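Local coordinates for putative acyl-CoA thioester hydrolase YbhC (Escherichia coli K-12, PDB 3GRH), which is a putative thioesterase of the outer membrane, related to pectinesterases, that neither binds pectin nor shows pectinesterase activity, at residues K143-G151 against S187-F196; W197-L208 against R229-V240. One frame throughout, in Å; residues are numbered along the deposited sequence.

Contact 1: K143-G151 against S187-F196; sequences KIGLSLDGG and SIGVLCSAVF
The carbonyl O of G150 accepts a hydrogen bond from G189 N (2.8 Å), in the carbonyl plane and on a lone pair, where the two segments come nearest. From there they run in opposite senses: the CA pairs are G150 with G189, L148 with S193 and L146 with V195, and the spacing widens from 4.0 to 5.9 Å as strand 142-146 is approached. With phi at 93°, a CB on G189 would run into the carbonyl O of I188, and a side chain at G150 would press on G189 C and V190 N. The preceding D149 forms an Asx turn, OD1 taking G151 N at 2.9 Å from above the carboxylate plane, while OD2 is held by H223.

Elsewhere aliphatic groups meet backbone carbonyls and one another. V195 spreads its two methyls over the strand backbone, CG2 lying 3.3 Å from L146 O and CG1 4.1 Å from I144 CG2. With CG of L148 anti to the carbonyl carbon (chi1 -63°), its CD1 lies 3.6 Å from S193 O. At the far end I144 CD1 reaches the edge of the F196 ring. Shortened to an alanine, V195 would lose both methyls, which is likely to open a gap over the G145-L146 backbone. Loop 187-196, tied by the C192-C180 disulfide, thus folds against the end of strand 142-146 of the beta-helix through one settled backbone bond and side-chain packing.

Contact 2: W197-L208 against R229-V240; sequences WSQNNGLQLQNL and RTDGDQVQINNV
W197 lies flat beneath the guanidinium of R229, the centres 3.9 Å apart and the planes tilted by 23°, so the cation covers one face of the indole. R229 reaches this position through a chain extended from CG to NE, laying CD over the five-membered ring. In the ring plane, NE1 of W197 donates almost straight to D231 OD2 (3.0 Å), meeting it from above the carboxylate plane. D231 OD1 meanwhile takes R229 NE on its syn lone pair, a salt bridge that fixes the guanidinium over the indole; N258 and T252 add partners to R229 and D231.

S198 pairs with T230 in parallel register, and its OG accepts N200 N in an ST turn. A water links this hydroxyl with N200 O, T230 OG1 and G232 N. Q199 NE2 gives D231 OD2 its second bond, on the anti lone pair at 2.8 Å, while Q199 OE1 is bonded to Y175 OH. The type II turn N200-L203 follows. N201 OD1 accepts D233 N (2.9 Å) from above its carbonyl plane, and G202 N donates to D233 O; D233 is in turn salt-bridged to R267.

Strand 204-206 then runs parallel to 235-238, their axes 4.7 Å apart and 2° from exact alignment. L203 O takes Q236 N, L205 N gives to Q236 O, and L205 O takes N238 N. L205 and I237 share one face; Q204 pairs with Q236 and Q206 with N238 on the other, where Q206 NE2 makes a weak bond to N238 OD1. After the corner at N207, whose ND2 is held by G136, L208 CD1 packs on V240 CG1 at 4.0 Å. Parallel strands in register in successive coils, with corner turns at equivalent places, are characteristic of the right-handed parallel beta-helix of the pectinesterase family.

Overall arrangement
The centres of contact 1 and contact 2 lie about 17 Å apart, and the chain passes from one to the other directly, since 187-196 runs on into 197-208. R229 takes part in joining them: its backbone N probably bonds to F196 O (2.8 Å), continuing the parallel pairing of W197, and A194 CB packs on its CB at 3.7 Å. Inside the beta-helix, F196 CZ meets L205 CD2 at 3.7 Å. Contact 1 lies nearer the presumed active site, with the V190 side chain about 8 Å from that of D280, the predicted nucleophile, and about 11 Å from that of R340, a substrate-binding residue by similarity. Contact 2 stands away from these residues, within the coils.

Contact 1: K143-G151 against S187-F196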
loop_
_atom_site.group_PDB
_atom_site.type_symbol
_atom_site.label_atom_id
_atom_site.label_comp_id
_atom_site.label_asym_id
_atom_site.label_seq_id
_atom_site.Cartn_x
_atom_site.Cartn_y
_atom_site.Cartn_z
ATOM N N LYS A 143 -15.238 -10.826 -1.517
ATOM C CA LYS A 143 -15.020 -9.854 -0.435
ATOM C C LYS A 143 -14.369 -10.553 0.733
ATOM O O LYS A 143 -14.914 -11.478 1.255
ATOM C CB LYS A 143 -16.321 -9.288 0.050
ATOM C CG LYS A 143 -17.079 -8.501 -1.011
ATOM C CD LYS A 143 -18.366 -7.920 -0.508
ATOM C CE LYS A 143 -19.111 -7.003 -1.440
ATOM N NZ LYS A 143 -19.874 -7.765 -2.538
ATOM N N ILE A 144 -13.224 -10.095 1.126
ATOM C CA ILE A 144 -12.486 -10.595 2.271
ATOM C C ILE A 144 -12.486 -9.498 3.316
ATOM O O ILE A 144 -12.136 -8.363 3.011
ATOM C CB ILE A 144 -11.036 -10.856 1.876
ATOM C CG1 ILE A 144 -10.989 -11.977 0.850
ATOM C CG2 ILE A 144 -10.198 -11.160 3.164
ATOM C CD1 ILE A 144 -9.527 -12.122 0.310
ATOM N N GLY A 145 -12.996 -9.753 4.506
ATOM C CA GLY A 145 -13.110 -8.655 5.457
ATOM C C GLY A 145 -13.200 -9.117 6.902
ATOM O O GLY A 145 -13.560 -10.234 7.252
ATOM N N LEU A 146 -12.850 -8.189 7.751
ATOM C CA LEU A 146 -13.025 -8.316 9.208
ATOM C C LEU A 146 -12.889 -6.866 9.763
ATOM O O LEU A 146 -12.284 -6.031 9.090
ATOM C CB LEU A 146 -11.971 -9.221 9.870
ATOM C CG LEU A 146 -12.229 -9.708 11.249
ATOM C CD1 LEU A 146 -13.449 -10.632 11.245
ATOM C CD2 LEU A 146 -10.973 -10.387 11.801
ATOM N N SER A 147 -13.422 -6.587 10.946
ATOM C CA SER A 147 -13.258 -5.282 11.593
ATOM C C SER A 147 -12.215 -5.403 12.657
ATOM O O SER A 147 -12.398 -6.117 13.631
ATOM C CB SER A 147 -14.553 -4.810 12.238
ATOM O OG SER A 147 -15.546 -4.605 11.263
ATOM N N LEU A 148 -11.087 -4.711 12.505
ATOM C CA LEU A 148 -10.046 -4.696 13.504
ATOM C C LEU A 148 -9.479 -3.296 13.652
ATOM O O LEU A 148 -9.237 -2.599 12.671
ATOM C CB LEU A 148 -8.902 -5.572 13.124
ATOM C CG LEU A 148 -9.157 -7.047 12.973
ATOM C CD1 LEU A 148 -7.860 -7.695 12.386
ATOM C CD2 LEU A 148 -9.669 -7.731 14.288
ATOM N N ASP A 149 -9.337 -2.857 14.863
ATOM C CA ASP A 149 -8.879 -1.491 15.186
ATOM C C ASP A 149 -7.600 -1.596 16.010
ATOM O O ASP A 149 -7.559 -2.320 16.972
ATOM C CB ASP A 149 -9.956 -0.810 16.000
ATOM C CG ASP A 149 -9.713 0.700 16.315
ATOM O OD1 ASP A 149 -8.585 1.253 16.366
ATOM O OD2 ASP A 149 -10.753 1.409 16.576
ATOM N N GLY A 150 -6.581 -0.849 15.642
ATOM C CA GLY A 150 -5.330 -0.822 16.418
ATOM C C GLY A 150 -5.522 -0.449 17.860
ATOM O O GLY A 150 -4.750 -0.849 18.660
ATOM N N GLY A 151 -6.595 0.256 18.185
ATOM C CA GLY A 151 -6.867 0.594 19.535
ATOM C C GLY A 151 -7.496 -0.475 20.390
ATOM O O GLY A 151 -7.691 -0.251 21.614
ATOM N N SER A 187 -3.468 -1.753 23.981
ATOM C CA SER A 187 -3.996 -1.786 22.601
ATOM C C SER A 187 -3.093 -2.665 21.753
ATOM O O SER A 187 -1.898 -2.820 22.018
ATOM C CB SER A 187 -4.104 -0.344 22.047
ATOM O OG SER A 187 -4.947 0.481 22.844
ATOM N N ILE A 188 -3.647 -3.279 20.720
ATOM C CA ILE A 188 -2.862 -4.185 19.899
ATOM C C ILE A 188 -1.936 -3.475 18.901
ATOM O O ILE A 188 -0.885 -4.031 18.506
ATOM C CB ILE A 188 -3.841 -5.175 19.215
ATOM C CG1 ILE A 188 -3.121 -6.437 18.754
ATOM C CG2 ILE A 188 -4.655 -4.483 18.135
ATOM C CD1 ILE A 188 -3.057 -7.455 19.823
ATOM N N GLY A 189 -2.322 -2.293 18.429
ATOM C CA GLY A 189 -1.514 -1.506 17.497
ATOM C C GLY A 189 -1.769 -1.684 16.022
ATOM O O GLY A 189 -2.316 -2.705 15.612
ATOM N N VAL A 190 -1.347 -0.712 15.218
ATOM C CA VAL A 190 -1.639 -0.740 13.762
ATOM C C VAL A 190 -1.053 -1.975 13.114
ATOM O O VAL A 190 -1.674 -2.566 12.178
ATOM C CB VAL A 190 -1.144 0.553 13.085
ATOM C CG1 VAL A 190 0.343 0.750 13.271
ATOM C CG2 VAL A 190 -1.517 0.632 11.567
ATOM N N LEU A 191 0.148 -2.371 13.515
ATOM C CA LEU A 191 0.831 -3.510 12.882
ATOM C C LEU A 191 0.173 -4.873 13.190
ATOM O O LEU A 191 0.690 -5.914 12.740
ATOM C CB LEU A 191 2.326 -3.557 13.277
ATOM C CG LEU A 191 3.171 -2.430 12.668
ATOM C CD1 LEU A 191 4.620 -2.725 12.781
ATOM C CD2 LEU A 191 2.866 -2.217 11.170
ATOM N N CYS A 192 -0.906 -4.894 13.952
ATOM C CA CYS A 192 -1.687 -6.083 14.155
ATOM C C CYS A 192 -3.098 -5.916 13.687
ATOM O O CYS A 192 -3.924 -6.812 13.893
ATOM C CB CYS A 192 -1.769 -6.404 15.614
ATOM S SG CYS A 192 -0.125 -6.753 16.338
ATOM N N SER A 193 -3.445 -4.786 13.093
ATOM C CA SER A 193 -4.853 -4.543 12.736
ATOM C C SER A 193 -5.207 -5.010 11.335
ATOM O O SER A 193 -6.294 -4.806 10.905
ATOM C CB SER A 193 -5.190 -3.025 12.828
ATOM O OG SER A 193 -4.494 -2.310 11.793
ATOM N N ALA A 194 -4.285 -5.638 10.621
ATOM C CA ALA A 194 -4.558 -6.029 9.238
ATOM C C ALA A 194 -5.499 -7.175 9.078
ATOM O O ALA A 194 -5.293 -8.204 9.746
ATOM C CB ALA A 194 -3.200 -6.305 8.434
ATOM N N VAL A 195 -6.407 -7.087 8.116
ATOM C CA VAL A 195 -7.291 -8.223 7.766
ATOM C C VAL A 195 -6.487 -9.248 6.982
ATOM O O VAL A 195 -6.582 -10.433 7.209
ATOM C CB VAL A 195 -8.530 -7.737 6.957
ATOM C CG1 VAL A 195 -9.359 -8.948 6.498
ATOM C CG2 VAL A 195 -9.347 -6.730 7.800
ATOM N N PHE A 196 -5.755 -8.779 5.976
ATOM C CA PHE A 196 -4.951 -9.608 5.096
ATOM C C PHE A 196 -3.527 -9.173 5.339
ATOM O O PHE A 196 -3.183 -8.027 5.105
ATOM C CB PHE A 196 -5.361 -9.373 3.625
ATOM C CG PHE A 196 -4.892 -10.369 2.692
ATOM C CD1 PHE A 196 -5.777 -11.273 2.084
ATOM C CD2 PHE A 196 -3.591 -10.501 2.419
ATOM C CE1 PHE A 196 -5.328 -12.198 1.215
ATOM C CE2 PHE A 196 -3.115 -11.532 1.539
ATOM C CZ PHE A 196 -4.029 -12.352 0.960
#

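Contact 2: W197-L208 against R229-V240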
loop_
_atom_site.group_PDB
_atom_site.type_symbol
_atom_site.label_atom_id
_atom_site.label_comp_id
_atom_site.label_asym_id
_atom_site.label_seq_id
_atom_site.Cartn_x
_atom_site.Cartn_y
_atom_site.Cartn_z
ATOM N N TRP A 197 -2.701 -10.096 5.818
ATOM C CA TRP A 197 -1.282 -9.809 6.102
ATOM C C TRP A 197 -0.448 -10.875 5.488
ATOM O O TRP A 197 -0.598 -12.038 5.750
ATOM C CB TRP A 197 -1.071 -9.819 7.585
ATOM C CG TRP A 197 0.310 -9.670 8.094
ATOM C CD1 TRP A 197 1.404 -9.243 7.410
ATOM C CD2 TRP A 197 0.761 -9.896 9.449
ATOM N NE1 TRP A 197 2.497 -9.247 8.234
ATOM C CE2 TRP A 197 2.135 -9.694 9.463
ATOM C CE3 TRP A 197 0.148 -10.402 10.597
ATOM C CZ2 TRP A 197 2.899 -9.861 10.603
ATOM C CZ3 TRP A 197 0.885 -10.496 11.727
ATOM C CH2 TRP A 197 2.233 -10.264 11.732
ATOM N N SER A 198 0.389 -10.434 4.574
ATOM C CA SER A 198 1.332 -11.336 3.893
ATOM C C SER A 198 2.763 -11.008 4.157
ATOM O O SER A 198 3.118 -9.856 4.125
ATOM C CB SER A 198 1.102 -11.263 2.426
ATOM O OG SER A 198 2.006 -12.088 1.688
ATOM N N GLN A 199 3.554 -12.064 4.431
ATOM C CA GLN A 199 4.997 -11.962 4.369
ATOM C C GLN A 199 5.556 -12.774 3.221
ATOM O O GLN A 199 6.773 -13.011 3.126
ATOM C CB GLN A 199 5.615 -12.452 5.651
ATOM C CG GLN A 199 5.111 -11.689 6.842
ATOM C CD GLN A 199 6.131 -11.655 7.880
ATOM O OE1 GLN A 199 6.759 -12.687 8.186
ATOM N NE2 GLN A 199 6.437 -10.449 8.351
ATOM N N ASN A 200 4.717 -13.285 2.348
ATOM C CA ASN A 200 5.152 -14.174 1.250
ATOM C C ASN A 200 5.819 -13.348 0.136
ATOM O O ASN A 200 5.224 -12.448 -0.478
ATOM C CB ASN A 200 3.863 -14.836 0.712
ATOM C CG ASN A 200 4.078 -15.882 -0.301
ATOM O OD1 ASN A 200 3.671 -15.740 -1.490
ATOM N ND2 ASN A 200 4.771 -16.930 0.087
ATOM N N ASN A 201 7.078 -13.694 -0.179
ATOM C CA ASN A 201 7.721 -13.132 -1.332
ATOM C C ASN A 201 7.033 -13.682 -2.534
ATOM O O ASN A 201 6.759 -14.889 -2.621
ATOM C CB ASN A 201 9.204 -13.476 -1.381
ATOM C CG ASN A 201 10.015 -12.862 -0.278
ATOM O OD1 ASN A 201 9.665 -11.849 0.329
ATOM N ND2 ASN A 201 11.149 -13.528 0.003
ATOM N N GLY A 202 6.776 -12.838 -3.498
ATOM C CA GLY A 202 6.069 -13.388 -4.621
ATOM C C GLY A 202 4.598 -13.488 -4.570
ATOM O O GLY A 202 4.033 -14.017 -5.531
ATOM N N LEU A 203 3.969 -13.007 -3.531
ATOM C CA LEU A 203 2.477 -12.970 -3.457
ATOM C C LEU A 203 1.936 -12.269 -4.666
ATOM O O LEU A 203 2.427 -11.220 -5.056
ATOM C CB LEU A 203 2.071 -12.206 -2.230
ATOM C CG LEU A 203 0.559 -12.189 -1.972
ATOM C CD1 LEU A 203 0.126 -13.486 -1.283
ATOM C CD2 LEU A 203 0.262 -10.919 -1.095
ATOM N N GLN A 204 0.877 -12.847 -5.248
ATOM C CA GLN A 204 0.126 -12.228 -6.304
ATOM C C GLN A 204 -1.320 -12.219 -5.905
ATOM O O GLN A 204 -1.825 -13.232 -5.473
ATOM C CB GLN A 204 0.294 -13.055 -7.549
ATOM C CG GLN A 204 1.679 -12.956 -8.110
ATOM C CD GLN A 204 1.883 -13.790 -9.364
ATOM O OE1 GLN A 204 1.104 -14.674 -9.752
ATOM N NE2 GLN A 204 3.011 -13.531 -10.021
ATOM N N LEU A 205 -1.977 -11.076 -5.992
ATOM C CA LEU A 205 -3.434 -10.913 -5.696
ATOM C C LEU A 205 -4.113 -10.324 -6.915
ATOM O O LEU A 205 -3.588 -9.443 -7.526
ATOM C CB LEU A 205 -3.665 -9.971 -4.541
ATOM C CG LEU A 205 -3.064 -10.345 -3.227
ATOM C CD1 LEU A 205 -3.377 -9.305 -2.164
ATOM C CD2 LEU A 205 -3.532 -11.723 -2.698
ATOM N N GLN A 206 -5.226 -10.902 -7.303
ATOM C CA GLN A 206 -5.951 -10.419 -8.467
ATOM C C GLN A 206 -7.463 -10.582 -8.291
ATOM O O GLN A 206 -7.912 -11.651 -7.887
ATOM C CB GLN A 206 -5.471 -11.134 -9.698
ATOM C CG GLN A 206 -6.119 -10.620 -10.990
ATOM C CD GLN A 206 -5.428 -11.095 -12.220
ATOM O OE1 GLN A 206 -5.814 -12.175 -12.799
ATOM N NE2 GLN A 206 -4.428 -10.358 -12.667
ATOM N N ASN A 207 -8.249 -9.590 -8.719
ATOM C CA ASN A 207 -9.671 -9.738 -8.908
ATOM C C ASN A 207 -10.425 -10.087 -7.647
ATOM O O ASN A 207 -11.279 -10.958 -7.588
ATOM C CB ASN A 207 -10.038 -10.698 -10.045
ATOM C CG ASN A 207 -11.477 -10.539 -10.476
ATOM O OD1 ASN A 207 -11.991 -9.380 -10.575
ATOM N ND2 ASN A 207 -12.093 -11.637 -10.883
ATOM N N LEU A 208 -10.158 -9.336 -6.579
ATOM C CA LEU A 208 -10.832 -9.512 -5.309
ATOM C C LEU A 208 -10.824 -8.219 -4.520
ATOM O O LEU A 208 -10.222 -7.256 -4.939
ATOM C CB LEU A 208 -10.264 -10.618 -4.462
ATOM C CG LEU A 208 -8.790 -10.733 -4.333
ATOM C CD1 LEU A 208 -8.271 -9.731 -3.330
ATOM C CD2 LEU A 208 -8.403 -12.101 -3.967
ATOM N N ARG A 229 -1.874 -5.624 4.492
ATOM C CA ARG A 229 -0.480 -5.405 4.834
ATOM C C ARG A 229 0.376 -6.360 4.062
ATOM O O ARG A 229 0.077 -7.565 4.020
ATOM C CB ARG A 229 -0.279 -5.651 6.272
ATOM C CG ARG A 229 1.141 -5.637 6.707
ATOM C CD ARG A 229 1.390 -5.701 8.152
ATOM N NE ARG A 229 2.803 -5.943 8.469
ATOM C CZ ARG A 229 3.219 -6.245 9.691
ATOM N NH1 ARG A 229 2.373 -6.274 10.717
ATOM N NH2 ARG A 229 4.475 -6.555 9.864
ATOM N N THR A 230 1.413 -5.853 3.418
ATOM C CA THR A 230 2.312 -6.734 2.685
ATOM C C THR A 230 3.746 -6.412 3.072
ATOM O O THR A 230 4.131 -5.268 3.114
ATOM C CB THR A 230 2.049 -6.780 1.177
ATOM O OG1 THR A 230 3.026 -7.605 0.529
ATOM C CG2 THR A 230 2.118 -5.425 0.555
ATOM N N ASP A 231 4.497 -7.461 3.409
ATOM C CA ASP A 231 5.927 -7.316 3.812
ATOM C C ASP A 231 6.864 -8.048 2.840
ATOM O O ASP A 231 8.104 -7.892 2.952
ATOM C CB ASP A 231 6.164 -7.955 5.217
ATOM C CG ASP A 231 5.264 -7.453 6.315
ATOM O OD1 ASP A 231 4.602 -6.405 6.129
ATOM O OD2 ASP A 231 5.204 -8.172 7.396
ATOM N N GLY A 232 6.321 -8.814 1.890
ATOM C CA GLY A 232 7.114 -9.603 0.971
ATOM C C GLY A 232 7.744 -8.782 -0.143
ATOM O O GLY A 232 7.301 -7.693 -0.478
ATOM N N ASP A 233 8.779 -9.327 -0.736
ATOM C CA ASP A 233 9.389 -8.727 -1.970
ATOM C C ASP A 233 8.750 -9.352 -3.156
ATOM O O ASP A 233 8.341 -10.509 -3.169
ATOM C CB ASP A 233 10.877 -8.982 -1.981
ATOM C CG ASP A 233 11.666 -8.250 -3.049
ATOM O OD1 ASP A 233 11.379 -7.099 -3.408
ATOM O OD2 ASP A 233 12.733 -8.868 -3.496
ATOM N N GLN A 234 8.751 -8.626 -4.274
ATOM C CA GLN A 234 8.264 -9.077 -5.552
ATOM C C GLN A 234 6.775 -9.395 -5.485
ATOM O O GLN A 234 6.379 -10.399 -6.039
ATOM C CB GLN A 234 9.116 -10.176 -6.191
ATOM C CG GLN A 234 10.514 -9.694 -6.513
ATOM C CD GLN A 234 11.370 -10.715 -7.246
ATOM O OE1 GLN A 234 10.890 -11.732 -7.766
ATOM N NE2 GLN A 234 12.575 -10.361 -7.424
ATOM N N VAL A 235 5.973 -8.503 -4.884
ATOM C CA VAL A 235 4.568 -8.702 -4.714
ATOM C C VAL A 235 3.821 -7.972 -5.827
ATOM O O VAL A 235 4.182 -6.868 -6.149
ATOM C CB VAL A 235 4.136 -8.227 -3.378
ATOM C CG1 VAL A 235 2.605 -8.115 -3.173
ATOM C CG2 VAL A 235 4.820 -9.062 -2.304
ATOM N N GLN A 236 2.819 -8.615 -6.402
ATOM C CA GLN A 236 2.025 -8.035 -7.479
ATOM C C GLN A 236 0.584 -8.042 -7.103
ATOM O O GLN A 236 0.055 -9.081 -6.749
ATOM C CB GLN A 236 2.192 -8.750 -8.808
ATOM C CG GLN A 236 3.610 -8.709 -9.333
ATOM C CD GLN A 236 3.781 -9.653 -10.501
ATOM O OE1 GLN A 236 3.262 -9.339 -11.590
ATOM N NE2 GLN A 236 4.527 -10.771 -10.302
ATOM N N ILE A 237 -0.057 -6.888 -7.155
ATOM C CA ILE A 237 -1.494 -6.759 -6.802
ATOM C C ILE A 237 -2.140 -6.139 -8.025
ATOM O O ILE A 237 -1.742 -5.006 -8.427
ATOM C CB ILE A 237 -1.619 -5.833 -5.596
ATOM C CG1 ILE A 237 -1.024 -6.539 -4.391
ATOM C CG2 ILE A 237 -3.057 -5.529 -5.360
ATOM C CD1 ILE A 237 -0.764 -5.634 -3.237
ATOM N N ASN A 238 -3.073 -6.860 -8.672
ATOM C CA ASN A 238 -3.635 -6.406 -9.933
ATOM C C ASN A 238 -5.152 -6.487 -9.877
ATOM O O ASN A 238 -5.718 -7.507 -9.509
ATOM C CB ASN A 238 -3.108 -7.215 -11.120
ATOM C CG ASN A 238 -3.737 -6.782 -12.394
ATOM O OD1 ASN A 238 -4.461 -7.571 -13.073
ATOM N ND2 ASN A 238 -3.542 -5.520 -12.728
ATOM N N ASN A 239 -5.821 -5.400 -10.228
ATOM C CA ASN A 239 -7.319 -5.386 -10.266
ATOM C C ASN A 239 -7.901 -5.822 -8.965
ATOM O O ASN A 239 -8.723 -6.740 -8.904
ATOM C CB ASN A 239 -7.842 -6.247 -11.405
ATOM C CG ASN A 239 -9.296 -5.981 -11.728
ATOM O OD1 ASN A 239 -9.802 -4.869 -11.511
ATOM N ND2 ASN A 239 -9.986 -7.032 -12.179
ATOM N N VAL A 240 -7.453 -5.182 -7.884
ATOM C CA VAL A 240 -7.929 -5.434 -6.505
ATOM C C VAL A 240 -8.560 -4.183 -5.981
ATOM O O VAL A 240 -8.081 -3.080 -6.244
ATOM C CB VAL A 240 -6.786 -5.983 -5.620
ATOM C CG1 VAL A 240 -7.109 -5.990 -4.092
ATOM C CG2 VAL A 240 -6.402 -7.361 -6.060
HETATM O O HOH W 1 3.816 -10.246 0.867
HETATM O O HOH W 2 -12.804 -8.749 -13.122
#